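PDB 6G44: putative major capsid protein from Cafeteriavirus-dependent mavirus, which probably builds the outer shell of the virophage capsid, as a double jelly-roll protein whose three copies assemble into a trimeric capsomer. Local coordinates for residues Ser33-Pro38 and Pro276-Asp281; Lys99-Asn104 and Leu129-Ala134; Val109-Met114 and Thr118-Pro123; Arg176-Gly179 and Ala183-Ile186; Phe456-Ala461 and Ala466-Glu471. All coordinates share one frame; numbering follows the deposited sequence. Where two conformers were deposited one is given.

Contact 1. Residues Ser33-Pro38 and Pro276-Asp281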
# COMPACT_ATOMS: atom_id res chain seq x y z
N SER C 33 6.09 24.60 -17.91
CA SER C 33 6.49 23.73 -19.01
C SER C 33 7.43 22.69 -18.41
O SER C 33 7.41 22.48 -17.19
CB SER C 33 7.14 24.51 -20.14
OG SER C 33 7.46 23.66 -21.24
N ARG C 34 8.24 22.00 -19.21
CA ARG C 34 8.98 20.87 -18.66
C ARG C 34 10.23 20.56 -19.45
O ARG C 34 10.22 20.66 -20.66
CB ARG C 34 8.07 19.64 -18.65
CG ARG C 34 8.63 18.46 -17.89
CD ARG C 34 7.65 17.30 -17.93
NE ARG C 34 6.53 17.54 -17.02
CZ ARG C 34 6.47 17.17 -15.73
NH1 ARG C 34 7.44 16.46 -15.14
NH2 ARG C 34 5.39 17.47 -15.03
N ILE C 35 11.28 20.18 -18.72
CA ILE C 35 12.43 19.50 -19.31
C ILE C 35 12.54 18.18 -18.56
O ILE C 35 12.07 18.06 -17.44
CB ILE C 35 13.73 20.33 -19.22
CG1 ILE C 35 14.08 20.69 -17.77
CG2 ILE C 35 13.62 21.59 -20.06
CD1 ILE C 35 15.48 21.26 -17.59
N GLY C 36 13.15 17.18 -19.19
CA GLY C 36 13.23 15.85 -18.58
C GLY C 36 14.31 15.02 -19.22
O GLY C 36 14.88 15.41 -20.23
N ILE C 37 14.58 13.88 -18.62
CA ILE C 37 15.60 12.97 -19.13
C ILE C 37 14.97 12.17 -20.26
O ILE C 37 13.96 11.52 -20.04
CB ILE C 37 16.12 12.07 -18.02
CG1 ILE C 37 16.78 12.94 -16.94
CG2 ILE C 37 17.09 11.03 -18.60
CD1 ILE C 37 17.41 12.17 -15.79
N PRO C 38 15.51 12.25 -21.47
CA PRO C 38 14.86 11.60 -22.60
C PRO C 38 15.04 10.08 -22.69
O PRO C 38 15.92 9.49 -22.04
CB PRO C 38 15.48 12.26 -23.82
CG PRO C 38 16.69 12.97 -23.36
CD PRO C 38 16.70 13.03 -21.89
N PRO C 276 20.29 19.57 -21.49
CA PRO C 276 19.45 20.62 -22.09
C PRO C 276 19.99 22.04 -21.85
O PRO C 276 20.69 22.32 -20.87
CB PRO C 276 18.10 20.41 -21.39
CG PRO C 276 18.47 19.90 -20.05
CD PRO C 276 19.66 18.98 -20.29
N LEU C 277 19.70 22.92 -22.80
CA LEU C 277 20.14 24.32 -22.71
C LEU C 277 19.76 24.98 -21.37
O LEU C 277 20.52 25.73 -20.76
CB LEU C 277 19.49 25.16 -23.81
CG LEU C 277 19.90 25.17 -25.27
CD1 LEU C 277 18.89 26.00 -26.06
CD2 LEU C 277 21.31 25.74 -25.41
N GLU C 278 18.56 24.67 -20.91
CA GLU C 278 17.98 25.38 -19.78
C GLU C 278 18.63 25.15 -18.43
O GLU C 278 18.37 25.90 -17.49
CB GLU C 278 16.49 25.07 -19.68
CG GLU C 278 15.69 25.47 -20.90
CD GLU C 278 15.40 24.34 -21.87
OE1 GLU C 278 14.29 24.32 -22.47
OE2 GLU C 278 16.28 23.46 -22.06
N ILE C 279 19.46 24.12 -18.28
CA ILE C 279 20.13 23.93 -16.99
C ILE C 279 21.44 24.69 -16.88
O ILE C 279 22.06 24.67 -15.83
CB ILE C 279 20.29 22.43 -16.59
CG1 ILE C 279 21.18 21.65 -17.56
CG2 ILE C 279 18.92 21.77 -16.47
CD1 ILE C 279 21.63 20.31 -16.97
N GLY C 280 21.85 25.38 -17.95
CA GLY C 280 23.03 26.22 -17.89
C GLY C 280 24.30 25.43 -17.68
O GLY C 280 24.44 24.30 -18.18
N ASP C 281 25.24 26.03 -16.96
CA ASP C 281 26.51 25.39 -16.65
C ASP C 281 26.30 24.32 -15.58
O ASP C 281 25.69 24.57 -14.55
CB ASP C 281 27.55 26.43 -16.18
CG ASP C 281 27.92 27.43 -17.28
OD1 ASP C 281 27.55 27.25 -18.45
OD2 ASP C 281 28.62 28.42 -16.95

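Contact 2. Residues Lys99-Asn104 and Leu129-Ala134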
# COMPACT_ATOMS: atom_id res chain seq x y z
N LYS C 99 14.37 -16.62 -8.29
CA LYS C 99 14.74 -16.14 -6.95
C LYS C 99 14.69 -14.62 -6.91
O LYS C 99 14.65 -13.97 -7.97
CB LYS C 99 16.10 -16.71 -6.53
CG LYS C 99 16.05 -18.23 -6.35
CD LYS C 99 17.33 -18.77 -5.76
CE LYS C 99 17.25 -20.27 -5.54
NZ LYS C 99 18.48 -20.76 -4.88
N SER C 100 14.65 -14.05 -5.71
CA SER C 100 14.63 -12.60 -5.52
C SER C 100 15.89 -11.94 -6.10
O SER C 100 16.99 -12.37 -5.79
CB SER C 100 14.52 -12.29 -4.02
OG SER C 100 13.39 -12.94 -3.45
N PHE C 101 15.73 -10.91 -6.91
CA PHE C 101 16.86 -10.13 -7.46
C PHE C 101 17.85 -11.06 -8.18
O PHE C 101 19.04 -11.11 -7.83
CB PHE C 101 17.55 -9.26 -6.40
CG PHE C 101 16.56 -8.46 -5.60
CD1 PHE C 101 16.07 -7.30 -6.13
CD2 PHE C 101 16.04 -8.93 -4.40
CE1 PHE C 101 15.10 -6.58 -5.49
CE2 PHE C 101 15.04 -8.21 -3.75
CZ PHE C 101 14.57 -7.04 -4.30
N PRO C 102 17.35 -11.78 -9.18
CA PRO C 102 18.19 -12.86 -9.77
C PRO C 102 19.42 -12.36 -10.50
O PRO C 102 20.41 -13.11 -10.60
CB PRO C 102 17.23 -13.57 -10.71
CG PRO C 102 16.24 -12.51 -11.09
CD PRO C 102 16.03 -11.70 -9.83
N VAL C 103 19.40 -11.15 -11.02
CA VAL C 103 20.59 -10.59 -11.67
C VAL C 103 21.64 -10.28 -10.64
O VAL C 103 22.78 -10.74 -10.76
CB VAL C 103 20.28 -9.39 -12.57
CG1 VAL C 103 21.54 -8.68 -13.06
CG2 VAL C 103 19.39 -9.83 -13.72
N ASN C 104 21.31 -9.51 -9.61
CA ASN C 104 22.33 -9.17 -8.61
C ASN C 104 22.78 -10.38 -7.77
O ASN C 104 23.96 -10.45 -7.37
CB ASN C 104 21.89 -7.97 -7.76
CG ASN C 104 21.93 -6.69 -8.54
OD1 ASN C 104 23.00 -6.12 -8.72
ND2 ASN C 104 20.75 -6.21 -8.99
N LEU C 129 21.49 -8.09 1.83
CA LEU C 129 21.15 -7.18 2.94
C LEU C 129 20.10 -6.18 2.54
O LEU C 129 19.11 -5.99 3.26
CB LEU C 129 22.38 -6.39 3.41
CG LEU C 129 23.40 -7.12 4.23
CD1 LEU C 129 24.62 -6.23 4.39
CD2 LEU C 129 22.81 -7.40 5.60
N HIS C 130 20.30 -5.52 1.41
CA HIS C 130 19.49 -4.41 0.96
C HIS C 130 18.03 -4.79 0.81
O HIS C 130 17.13 -3.98 1.06
CB HIS C 130 20.05 -3.87 -0.37
CG HIS C 130 19.37 -2.65 -0.87
ND1 HIS C 130 19.44 -1.45 -0.21
CD2 HIS C 130 18.64 -2.42 -1.98
CE1 HIS C 130 18.78 -0.54 -0.89
NE2 HIS C 130 18.27 -1.10 -1.96
N GLN C 131 17.77 -6.03 0.37
CA GLN C 131 16.38 -6.48 0.17
C GLN C 131 15.54 -6.42 1.45
O GLN C 131 14.31 -6.38 1.37
CB GLN C 131 16.32 -7.91 -0.43
CG GLN C 131 16.81 -8.99 0.50
CD GLN C 131 16.96 -10.36 -0.15
OE1 GLN C 131 16.41 -10.61 -1.21
NE2 GLN C 131 17.73 -11.25 0.49
N TYR C 132 16.22 -6.45 2.60
CA TYR C 132 15.52 -6.51 3.90
C TYR C 132 15.28 -5.16 4.51
O TYR C 132 14.52 -5.09 5.48
CB TYR C 132 16.28 -7.36 4.91
CG TYR C 132 16.25 -8.82 4.61
CD1 TYR C 132 15.07 -9.54 4.68
CD2 TYR C 132 17.40 -9.49 4.27
CE1 TYR C 132 15.05 -10.90 4.42
CE2 TYR C 132 17.39 -10.85 4.01
CZ TYR C 132 16.22 -11.56 4.09
OH TYR C 132 16.23 -12.91 3.81
N ASN C 133 15.90 -4.09 4.07
CA ASN C 133 15.56 -2.79 4.71
C ASN C 133 15.39 -1.60 3.82
O ASN C 133 15.25 -0.48 4.32
CB ASN C 133 16.47 -2.51 5.91
CG ASN C 133 17.79 -1.96 5.50
OD1 ASN C 133 18.26 -2.20 4.39
ND2 ASN C 133 18.40 -1.19 6.38
N ALA C 134 15.28 -1.84 2.52
CA ALA C 134 14.93 -0.83 1.56
C ALA C 134 13.44 -0.64 1.47
O ALA C 134 12.63 -1.48 1.88
CB ALA C 134 15.48 -1.21 0.19
O HOH W 1 18.02 -11.80 -3.06

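Contact 3. Residues Val109-Met114 and Thr118-Pro123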
# COMPACT_ATOMS: atom_id res chain seq x y z
N VAL C 109 31.04 -10.24 -7.55
CA VAL C 109 31.92 -9.09 -7.54
C VAL C 109 31.77 -8.36 -8.88
O VAL C 109 31.57 -8.98 -9.93
CB VAL C 109 33.38 -9.49 -7.22
CG1 VAL C 109 33.89 -10.57 -8.17
CG2 VAL C 109 34.28 -8.27 -7.23
N ALA C 110 31.79 -7.04 -8.78
CA ALA C 110 31.75 -6.15 -9.93
C ALA C 110 32.81 -5.08 -9.76
O ALA C 110 33.09 -4.61 -8.64
CB ALA C 110 30.36 -5.54 -10.04
N VAL C 111 33.40 -4.69 -10.89
CA VAL C 111 34.31 -3.57 -10.94
C VAL C 111 33.80 -2.59 -11.99
O VAL C 111 33.58 -2.96 -13.14
CB VAL C 111 35.76 -3.98 -11.27
CG1 VAL C 111 36.65 -2.76 -11.31
CG2 VAL C 111 36.26 -4.98 -10.25
N ILE C 112 33.57 -1.35 -11.57
CA ILE C 112 33.20 -0.29 -12.49
C ILE C 112 34.37 0.69 -12.60
O ILE C 112 34.95 1.07 -11.59
CB ILE C 112 31.89 0.41 -12.05
CG1 ILE C 112 30.74 -0.61 -12.09
CG2 ILE C 112 31.60 1.61 -12.96
CD1 ILE C 112 29.38 -0.08 -11.66
N ASN C 113 34.72 1.03 -13.83
CA ASN C 113 35.75 2.02 -14.14
C ASN C 113 35.08 3.23 -14.76
O ASN C 113 34.44 3.13 -15.82
CB ASN C 113 36.77 1.39 -15.09
CG ASN C 113 37.94 2.31 -15.42
OD1 ASN C 113 37.78 3.52 -15.55
ND2 ASN C 113 39.11 1.72 -15.62
N MET C 114 35.20 4.36 -14.10
CA MET C 114 34.82 5.66 -14.66
C MET C 114 36.08 6.53 -14.77
O MET C 114 36.66 6.91 -13.76
CB MET C 114 33.75 6.33 -13.81
CG MET C 114 32.44 5.56 -13.83
SD MET C 114 31.17 6.50 -12.93
CE MET C 114 29.73 5.45 -13.24
N THR C 118 38.55 3.06 -10.42
CA THR C 118 37.81 1.81 -10.27
C THR C 118 37.09 1.75 -8.93
O THR C 118 37.56 2.25 -7.89
CB THR C 118 38.70 0.58 -10.43
OG1 THR C 118 39.69 0.58 -9.40
CG2 THR C 118 39.39 0.56 -11.80
N PHE C 119 35.91 1.15 -9.00
CA PHE C 119 35.05 0.92 -7.83
C PHE C 119 34.78 -0.58 -7.78
O PHE C 119 34.22 -1.13 -8.72
CB PHE C 119 33.71 1.65 -8.00
CG PHE C 119 33.81 3.13 -8.26
CD1 PHE C 119 33.92 3.62 -9.55
CD2 PHE C 119 33.70 4.04 -7.21
CE1 PHE C 119 33.98 4.99 -9.79
CE2 PHE C 119 33.74 5.42 -7.44
CZ PHE C 119 33.91 5.88 -8.74
N THR C 120 35.21 -1.24 -6.72
CA THR C 120 34.99 -2.68 -6.55
C THR C 120 33.90 -2.90 -5.51
O THR C 120 33.99 -2.38 -4.42
CB THR C 120 36.30 -3.38 -6.12
OG1 THR C 120 37.29 -3.18 -7.16
CG2 THR C 120 36.10 -4.87 -5.95
N SER C 121 32.89 -3.66 -5.88
CA SER C 121 31.79 -3.96 -4.96
C SER C 121 31.29 -5.36 -5.16
O SER C 121 31.74 -6.09 -6.04
CB SER C 121 30.72 -2.90 -5.10
OG SER C 121 30.05 -3.05 -6.28
N TYR C 122 30.32 -5.76 -4.32
CA TYR C 122 29.91 -7.15 -4.22
C TYR C 122 28.38 -7.23 -4.30
O TYR C 122 27.71 -7.27 -3.24
CB TYR C 122 30.46 -7.71 -2.90
CG TYR C 122 31.95 -7.54 -2.84
CD1 TYR C 122 32.78 -8.42 -3.49
CD2 TYR C 122 32.51 -6.45 -2.18
CE1 TYR C 122 34.17 -8.24 -3.48
CE2 TYR C 122 33.89 -6.25 -2.17
CZ TYR C 122 34.70 -7.16 -2.81
OH TYR C 122 36.07 -6.94 -2.78
N PRO C 123 27.84 -7.23 -5.52
CA PRO C 123 26.38 -7.08 -5.65
C PRO C 123 25.57 -8.16 -4.94
O PRO C 123 24.52 -7.85 -4.35
CB PRO C 123 26.19 -7.14 -7.17
CG PRO C 123 27.46 -6.56 -7.73
CD PRO C 123 28.53 -7.11 -6.83

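Contact 4. Residues Arg176-Gly179 and Ala183-Ile186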
# COMPACT_ATOMS: atom_id res chain seq x y z
N ARG C 176 7.17 -13.59 -8.10
CA ARG C 176 8.37 -13.87 -8.91
C ARG C 176 8.09 -14.97 -9.94
O ARG C 176 9.03 -15.58 -10.48
CB ARG C 176 9.52 -14.29 -8.00
CG ARG C 176 9.83 -13.32 -6.87
CD ARG C 176 11.18 -13.58 -6.18
NE ARG C 176 11.32 -14.97 -5.71
CZ ARG C 176 11.05 -15.43 -4.48
NH1 ARG C 176 10.56 -14.64 -3.52
NH2 ARG C 176 11.20 -16.72 -4.22
N GLY C 177 6.81 -15.18 -10.22
CA GLY C 177 6.36 -16.28 -11.07
C GLY C 177 6.26 -15.88 -12.52
O GLY C 177 6.55 -14.74 -12.90
N LEU C 178 5.80 -16.83 -13.31
CA LEU C 178 5.69 -16.62 -14.76
C LEU C 178 4.50 -15.73 -15.07
O LEU C 178 3.55 -15.64 -14.29
CB LEU C 178 5.55 -17.96 -15.47
CG LEU C 178 6.65 -18.98 -15.15
CD1 LEU C 178 6.35 -20.31 -15.84
CD2 LEU C 178 8.03 -18.44 -15.48
N GLY C 179 4.55 -15.02 -16.19
CA GLY C 179 3.37 -14.32 -16.67
C GLY C 179 2.95 -13.16 -15.78
O GLY C 179 1.77 -12.86 -15.70
N ALA C 183 9.14 -11.22 -18.93
CA ALA C 183 8.86 -12.00 -20.13
C ALA C 183 9.38 -13.42 -19.99
O ALA C 183 10.43 -13.67 -19.40
CB ALA C 183 9.48 -11.35 -21.33
N TYR C 184 8.64 -14.35 -20.55
CA TYR C 184 8.98 -15.77 -20.43
C TYR C 184 8.31 -16.52 -21.59
O TYR C 184 7.34 -16.05 -22.19
CB TYR C 184 8.53 -16.38 -19.04
CG TYR C 184 7.06 -16.67 -19.10
CD1 TYR C 184 6.13 -15.64 -19.19
CD2 TYR C 184 6.58 -17.98 -19.24
CE1 TYR C 184 4.79 -15.90 -19.39
CE2 TYR C 184 5.24 -18.24 -19.41
CZ TYR C 184 4.34 -17.19 -19.50
OH TYR C 184 3.00 -17.46 -19.76
N TYR C 185 8.80 -17.73 -21.85
CA TYR C 185 8.13 -18.64 -22.78
C TYR C 185 8.42 -20.08 -22.41
O TYR C 185 9.59 -20.47 -22.38
CB TYR C 185 8.57 -18.40 -24.22
CG TYR C 185 7.89 -19.37 -25.18
CD1 TYR C 185 6.51 -19.34 -25.35
CD2 TYR C 185 8.62 -20.34 -25.86
CE1 TYR C 185 5.88 -20.22 -26.21
CE2 TYR C 185 7.99 -21.23 -26.72
CZ TYR C 185 6.62 -21.16 -26.88
OH TYR C 185 5.95 -22.05 -27.72
N ILE C 186 7.38 -20.85 -22.15
CA ILE C 186 7.49 -22.30 -21.87
C ILE C 186 7.40 -23.06 -23.19
O ILE C 186 6.41 -22.94 -23.92
CB ILE C 186 6.38 -22.79 -20.93
CG1 ILE C 186 6.43 -22.02 -19.61
CG2 ILE C 186 6.53 -24.28 -20.67
CD1 ILE C 186 5.16 -22.13 -18.79

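Contact 5. Residues Phe456-Ala461 and Ala466-Glu471. With SO4 (sulfate ion), chain B.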
# COMPACT_ATOMS: atom_id res chain seq x y z
N PHE C 456 21.13 -18.13 18.73
CA PHE C 456 20.23 -18.42 17.63
C PHE C 456 19.77 -19.85 17.60
O PHE C 456 20.42 -20.75 18.15
CB PHE C 456 20.88 -18.04 16.29
CG PHE C 456 22.18 -18.76 16.02
CD1 PHE C 456 23.38 -18.23 16.49
CD2 PHE C 456 22.20 -19.95 15.32
CE1 PHE C 456 24.58 -18.90 16.24
CE2 PHE C 456 23.39 -20.61 15.05
CZ PHE C 456 24.57 -20.08 15.54
N VAL C 457 18.66 -20.05 16.91
CA VAL C 457 18.09 -21.39 16.70
C VAL C 457 18.12 -21.75 15.21
O VAL C 457 18.00 -20.88 14.32
CB VAL C 457 16.65 -21.50 17.24
CG1 VAL C 457 16.62 -21.33 18.75
CG2 VAL C 457 15.70 -20.50 16.58
N THR C 458 18.27 -23.04 14.94
CA THR C 458 18.46 -23.55 13.58
C THR C 458 17.41 -24.61 13.27
O THR C 458 16.87 -25.27 14.19
CB THR C 458 19.86 -24.16 13.45
OG1 THR C 458 20.00 -25.17 14.45
CG2 THR C 458 20.95 -23.10 13.63
N PRO C 459 17.09 -24.81 11.99
CA PRO C 459 16.01 -25.71 11.61
C PRO C 459 16.35 -27.19 11.45
O PRO C 459 15.45 -27.97 11.10
CB PRO C 459 15.56 -25.13 10.28
CG PRO C 459 16.83 -24.64 9.68
CD PRO C 459 17.58 -24.04 10.83
N GLU C 460 17.59 -27.60 11.69
CA GLU C 460 17.94 -29.01 11.47
C GLU C 460 17.26 -29.96 12.47
O GLU C 460 16.98 -29.61 13.62
CB GLU C 460 19.46 -29.21 11.50
CG GLU C 460 20.16 -28.81 10.20
CD GLU C 460 20.23 -27.31 10.00
OE1 GLU C 460 20.31 -26.58 11.00
OE2 GLU C 460 20.22 -26.88 8.84
N ALA C 461 16.99 -31.17 11.99
CA ALA C 461 16.38 -32.21 12.79
C ALA C 461 17.22 -32.55 14.01
O ALA C 461 18.46 -32.41 14.02
CB ALA C 461 16.20 -33.47 11.95
N ALA C 466 24.44 -28.79 11.03
CA ALA C 466 24.92 -28.13 9.83
C ALA C 466 25.73 -26.93 10.25
O ALA C 466 25.63 -26.47 11.37
CB ALA C 466 23.78 -27.70 8.95
N HIS C 467 26.59 -26.47 9.35
CA HIS C 467 27.43 -25.32 9.62
C HIS C 467 26.67 -24.01 9.41
O HIS C 467 26.01 -23.86 8.39
CB HIS C 467 28.68 -25.31 8.72
CG HIS C 467 29.76 -26.23 9.17
ND1 HIS C 467 29.87 -27.53 8.72
CD2 HIS C 467 30.78 -26.05 10.04
CE1 HIS C 467 30.92 -28.10 9.29
NE2 HIS C 467 31.50 -27.23 10.09
N TYR C 468 26.82 -23.10 10.38
CA TYR C 468 26.24 -21.74 10.35
C TYR C 468 27.33 -20.71 10.54
O TYR C 468 28.29 -20.94 11.30
CB TYR C 468 25.12 -21.54 11.41
CG TYR C 468 23.84 -22.21 10.95
CD1 TYR C 468 23.69 -23.58 11.05
CD2 TYR C 468 22.83 -21.49 10.32
CE1 TYR C 468 22.57 -24.22 10.57
CE2 TYR C 468 21.69 -22.12 9.84
CZ TYR C 468 21.58 -23.49 9.96
OH TYR C 468 20.47 -24.07 9.46
N LYS C 469 27.19 -19.59 9.84
CA LYS C 469 28.17 -18.52 9.86
C LYS C 469 27.52 -17.22 10.35
O LYS C 469 26.60 -16.70 9.72
CB LYS C 469 28.76 -18.32 8.48
CG LYS C 469 29.82 -17.24 8.39
CD LYS C 469 30.28 -17.00 6.96
CE LYS C 469 31.22 -18.07 6.48
NZ LYS C 469 31.85 -17.70 5.19
N LEU C 470 28.04 -16.69 11.44
CA LEU C 470 27.70 -15.34 11.94
C LEU C 470 28.49 -14.34 11.10
O LEU C 470 29.71 -14.44 10.99
CB LEU C 470 28.05 -15.20 13.42
CG LEU C 470 28.06 -13.80 14.02
CD1 LEU C 470 26.71 -13.08 13.87
CD2 LEU C 470 28.47 -13.79 15.47
N GLU C 471 27.80 -13.37 10.50
CA GLU C 471 28.43 -12.31 9.73
C GLU C 471 27.97 -10.97 10.28
O GLU C 471 26.77 -10.80 10.59
CB GLU C 471 28.05 -12.39 8.26
CG GLU C 471 28.59 -13.62 7.53
CD GLU C 471 28.19 -13.63 6.06
OE1 GLU C 471 26.97 -13.73 5.81
OE2 GLU C 471 29.08 -13.52 5.16
S SO4 B . 27.65 -28.28 6.22
O1 SO4 B . 26.48 -28.26 7.09
O2 SO4 B . 28.81 -28.89 6.91
O3 SO4 B . 28.03 -26.89 5.82
O4 SO4 B . 27.30 -29.04 5.00

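Contact 1. Residues Ser33-Pro38 and Pro276-Asp281
Ile-35 overlaps Glu-278 and Ile-279 of the 3-10 turn 277-279 and Pro-276 just before it, using two different methyls. Its CD1 lies 3.7 Å from CG2 of Ile-279, the two branched chains running at a slant to each other. The same CD1 reaches the ring of Pro-276, 4.1 Å from CG, and here the side chains cross at roughly a right angle. The other methyl, CG2 of Ile-35, rests against the carboxylate of Glu-278, 3.7 Å from OE1, as the two chains slide past one another in opposite senses. No hydrogen bond crosses here; CD1 of Ile-35 meets apolar carbons, and only CG2 lies against a charged group. Glu-278 comes alongside because its chain bends at CG (chi2 99°), which folds the carboxylate back toward Ile-35. The turn itself is held by a backbone bond from Gly-280 N to Leu-277 O, 3.1 Å long. In the double jelly-roll fold this turn belongs to the connection between strand 258-273 and strand 286-305, and Ile-35 follows directly on strand 29-34 near the N terminus. The site also lies where three subunits come together. Ser-33 and Arg-34 pair in parallel with a strand of the second subunit, whose Ala-17 packs on Ile-35 and whose Tyr-21 packs on Pro-276. On the third subunit, Met-441 packs on both Ser-33 and Glu-278.

Contact 2. Residues Lys99-Asn104 and Leu129-Ala134
This is a small, water-bridged contact close to the centre of the chain, between the loop at Ser-100 and Phe-101 and the side chain of Gln-131, which comes just after residues 129-130 of a helix. No direct hydrogen bond crosses it. The methylene of Gln-131 does the apolar part of the work: its CB comes 3.6 Å from CE2 of Phe-101, meeting the ring obliquely. Farther out along the same side chain, OE1 lies 3.6 Å from CD2 of Phe-101, with the amide plane turned 61° from the ring. That amide oxygen also sits 3.8 Å from CB of Ser-100. A water joins the polar groups, donating to OE1 of Gln-131 at 2.7 Å and to the carbonyl O of Ser-100 at 3.0 Å, and it lies at the edge of the Phe-101 ring, in its plane. CG of Gln-131 stands between its own backbone N and carbonyl carbon (chi1 67°), and from there the extended chain carries the amide over to the water. At the other end of the amide, NE2 is hydrogen-bonded to the carbonyl O of Lys-128, three residues earlier. In the double jelly-roll architecture residues 129-133 lie against the sheet of strands 334-341 and 425-428, Leu-129 and Tyr-132 touching Val-425, while Phe-101 packs on Leu-142 of helix 136-142. Ser-100 turns its hydroxyl elsewhere, to the carbonyl of Asp-147 and to a bound glycerol. Two more carbonyls, those of Gln-131 and Ala-134, accept from ND2 of Asn-388.

Contact 3. Residues Val109-Met114 and Thr118-Pro123
Four backbone hydrogen bonds knit strand 110-114 to strand 118-121, the antiparallel arms of a beta hairpin. Ala-110 and Ser-121 form one hydrogen-bonded pair, with Ala-110 N 2.9 Å from Ser-121 O. Ile-112 and Phe-119 form the other, and there Phe-119 N reaches Ile-112 O at 2.8 Å. Val-111 faces Thr-120 and Asn-113 faces Thr-118 in non-hydrogen-bonded pairs. CG1 of Val-111 stands opposite its backbone N (chi1 180°), which brings it 4.0 Å from CB of Thr-118 and leaves CG2 3.7 Å from OG1 of Thr-120. The Phe-119 ring presents its edge to CB of Met-114, 4.2 Å from CE1. At the open end, Val-109 and Tyr-122 run side by side in the same direction, CG2 of the valine 3.8 Å from CE1 of the ring, while CB of Ala-110 touches CG of Pro-123. Outward, strand 222-235 bonds the other edge of strand 110-114, and OD1 of Asn-113 accepts from Gly-116 N in the turn. Phe-119 and Met-114 both pack on Pro-210. Thr-118, Thr-120 and Asn-113 share one face with Val-111, while Ala-110, Ile-112, Phe-119 and Ser-121 make the other, more buried one, so the hairpin is largely amphipathic.

Contact 4. Residues Arg176-Gly179 and Ala183-Ile186
Leu-178 lays its CB over one face of the Tyr-184 ring, a CH-pi contact 4.0 Å from the ring centroid and 14° off the normal. The tyrosine can offer that face because its CG stands between its own backbone N and carbonyl carbon (chi1 80°), which lifts the ring off the strand toward the loop. Both methyls of Leu-178 come 4.1 Å from CD2 of Tyr-184, and CD1 also meets CD1 of Ile-186 at 3.7 Å. Leucine and isoleucine cross at about a right angle. Ile-186 also sets CG1 at the edge of the tyrosine ring, in its plane. Gly-179 follows with its backbone N 3.3 Å from CE1 of Tyr-184; a positive phi of 68° turns the chain there. Strand 183-186 pairs with strand 195-205 in the N-terminal jelly-roll, and the loop packs against both, Leu-178 touching Phe-200 of the latter. The far end of the tyrosine belongs to the subunit interface: its hydroxyl is hydrogen-bonded to Gly-401 N of the third subunit, whose Ala-399 packs on the tyrosine.

Contact 5. Residues Phe456-Ala461 and Ala466-Glu471
Tyr-468 is held on two quite different counts: a methyl sits squarely over its ring, and a carboxylate takes its hydroxyl. CG2 of Thr-458 lies 3.6 Å from the ring centroid, only 11° off the normal, a CH-pi contact over the centre of the face. At the far end, OH of Tyr-468 donates to OE2 of Glu-460 at 2.9 Å, on the lone pair facing the other oxygen. The carboxylate meets the ring edge, its plane turned 61° from it, because the glutamate chain folds at CG (chi2 73°). CD of Pro-459 comes 3.2 Å from the same hydroxyl, and CE2 of Phe-456 touches CB of Tyr-468 at 4.1 Å. OE2 has a second donor, NE2 of Gln-341, which should steady the pair. Nearby, the backbone N of His-467, whose side chain points away from residues 456-461, bonds O1 of a sulfate, probably from the crystallisation liquor, at 2.9 Å. Strand 448-457 leads into this loop and strand 464-482 follows; they belong to different sheets of the C-terminal jelly-roll. Phe-456 reaches Leu-321 of strand 319-328, while Tyr-468 lies against Val-339 of strand 334-341 and Cys-303 of strand 286-305.

Starting from the N terminus, contact 1 opens at residues 33-38 and closes a loop of more than two hundred residues at 276-281, and contacts 2, 3 and 4 all nest inside it. Contact 2 encloses the hairpin of contact 3, and the two touch where OD1 of Asn-104 meets CB of Pro-123, 3.7 Å apart. Contact 4, next in series, closes a short turn onto strand 183-186 of the N-terminal sheet that contact 3 also reaches, and leans on contact 2 through Arg-176 and Ser-100. Contact 5 comes last, closing the short connection between strands 448-457 and 464-482 of different C-terminal sheets. None of the loops cross. Contacts 1 and 4 both reach the third subunit.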